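Local coordinates for protein macrophomate synthase intermolecular Diels-Alderase (Macrophoma commelinae, PDB 1IZC) that belongs to the HpcH/HpaI aldolase/citrate lyase family and folds as a TIM barrel, with a magnesium ion and pyruvic acid bound, at residues A31-D34 / A35-D38. The protein carries 1 engineered substitution. Numbering follows the deposited sequence.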
ATOM      1  N   ALA A  31      14.896  32.170   0.645  1.00  8.63           N
ATOM      2  CA  ALA A  31      16.134  31.423   0.439  1.00 10.43           C
ATOM      3  C   ALA A  31      16.742  31.792  -0.906  1.00 10.98           C
ATOM      4  O   ALA A  31      17.959  31.960  -1.023  1.00 10.03           O
ATOM      5  CB  ALA A  31      15.869  29.914   0.499  1.00  9.08           C
ATOM      6  N   LEU A  32      15.893  31.919  -1.924  1.00  9.48           N
ATOM      7  CA  LEU A  32      16.381  32.282  -3.249  1.00  8.65           C
ATOM      8  C   LEU A  32      16.918  33.707  -3.257  1.00  9.12           C
ATOM      9  O   LEU A  32      17.956  33.970  -3.858  1.00 11.70           O
ATOM     10  CB  LEU A  32      15.280  32.135  -4.297  1.00  9.05           C
ATOM     11  CG  LEU A  32      14.890  30.675  -4.570  1.00 10.04           C
ATOM     12  CD1 LEU A  32      13.637  30.630  -5.446  1.00 10.23           C
ATOM     13  CD2 LEU A  32      16.055  29.954  -5.242  1.00 14.98           C
ATOM     14  N   LYS A  33      16.216  34.627  -2.604  1.00  9.18           N
ATOM     15  CA  LYS A  33      16.687  36.007  -2.558  1.00  9.24           C
ATOM     16  C   LYS A  33      18.034  36.071  -1.842  1.00 14.06           C
ATOM     17  O   LYS A  33      18.933  36.813  -2.258  1.00 12.39           O
ATOM     18  CB  LYS A  33      15.667  36.902  -1.846  1.00  8.08           C
ATOM     19  CG  LYS A  33      14.414  37.175  -2.688  1.00 14.48           C
ATOM     20  CD  LYS A  33      13.272  37.749  -1.858  1.00 29.74           C
ATOM     21  CE  LYS A  33      12.015  37.936  -2.720  1.00 35.68           C
ATOM     22  NZ  LYS A  33      10.738  37.990  -1.941  1.00 26.96           N
ATOM     23  N   ASP A  34      18.182  35.288  -0.774  1.00 11.11           N
ATOM     24  CA  ASP A  34      19.437  35.277  -0.026  1.00 11.10           C
ATOM     25  C   ASP A  34      20.587  34.704  -0.856  1.00 11.78           C
ATOM     26  O   ASP A  34      21.728  35.174  -0.754  1.00 12.49           O
ATOM     27  CB  ASP A  34      19.284  34.489   1.282  1.00 10.28           C
ATOM     28  CG  ASP A  34      18.377  35.181   2.283  1.00 12.26           C
ATOM     29  OD1 ASP A  34      18.063  36.380   2.102  1.00 14.39           O
ATOM     30  OD2 ASP A  34      17.973  34.530   3.269  1.00 14.69           O
ATOM     31  N   ALA A  35      20.296  33.701  -1.685  1.00 12.01           N
ATOM     32  CA  ALA A  35      21.315  33.098  -2.542  1.00 11.08           C
ATOM     33  C   ALA A  35      21.710  34.080  -3.653  1.00 12.00           C
ATOM     34  O   ALA A  35      22.857  34.110  -4.095  1.00 11.65           O
ATOM     35  CB  ALA A  35      20.800  31.783  -3.148  1.00 14.54           C
ATOM     36  N   MET A  36      20.757  34.884  -4.114  1.00 11.78           N
ATOM     37  CA  MET A  36      21.073  35.876  -5.133  1.00 12.30           C
ATOM     38  C   MET A  36      21.991  36.944  -4.534  1.00 12.12           C
ATOM     39  O   MET A  36      22.943  37.378  -5.173  1.00 15.04           O
ATOM     40  CB  MET A  36      19.793  36.512  -5.662  1.00 11.41           C
ATOM     41  CG  MET A  36      19.000  35.550  -6.509  1.00 13.86           C
ATOM     42  SD  MET A  36      17.503  36.298  -7.106  1.00 19.39           S
ATOM     43  CE  MET A  36      16.355  35.916  -5.811  1.00 35.03           C
ATOM     44  N   ALA A  37      21.713  37.340  -3.298  1.00 12.76           N
ATOM     45  CA  ALA A  37      22.517  38.353  -2.614  1.00 13.17           C
ATOM     46  C   ALA A  37      23.914  37.839  -2.285  1.00 16.87           C
ATOM     47  O   ALA A  37      24.885  38.598  -2.307  1.00 14.18           O
ATOM     48  CB  ALA A  37      21.824  38.792  -1.329  1.00 12.43           C
ATOM     49  N   ASP A  38      24.006  36.545  -1.971  1.00 12.67           N
ATOM     50  CA  ASP A  38      25.283  35.925  -1.630  1.00 13.24           C
ATOM     51  C   ASP A  38      25.299  34.535  -2.256  1.00 12.36           C
ATOM     52  O   ASP A  38      24.810  33.583  -1.662  1.00 12.88           O
ATOM     53  CB  ASP A  38      25.413  35.819  -0.108  1.00 15.38           C
ATOM     54  CG  ASP A  38      26.705  35.146   0.329  1.00 20.27           C
ATOM     55  OD1 ASP A  38      27.445  34.662  -0.547  1.00 15.49           O
ATOM     56  OD2 ASP A  38      26.967  35.108   1.550  1.00 20.90           O
TER
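The carbonyl oxygen of D34 takes the amide hydrogen of D38, N to O 2.9 Å, in an i to i+4 bond at the C-terminal end of the alpha-helix 28-37, which leads into strand 43-48, the first of the TIM barrel. D38 still donates to D34 O although its own backbone has left helical angles (phi -141°, psi 94°). Behind it the same pattern runs from A37 N to K33 O, M36 N to L32 O and A35 N to A31 O, each 3.0 Å. M36 folds back over the preceding turn. Its chain runs extended to SD and then bends at chi3 (-89°), which turns CE back toward the backbone of L32 and K33. There CE lies 3.2 Å from L32 O, the same oxygen that accepts M36 N, and 3.9 Å from CG of K33, whose extended chain it crosses at a slant. CE also comes within 3.3 Å of CA of K33, which makes the fold-back tight. The methyl groups of A31 and A35 pack on L43 of strand 43-48, while M36 also touches P249. The carboxylate of D34 is held at both oxygens, OD1 by NE2 of Q30 one turn earlier and OD2 by the hydroxyl of Y17. D38 hydrogen-bonds S40 through OD1 and packs on F298 of a second subunit. The methyl of A37 rests 3.6 Å from K33 O.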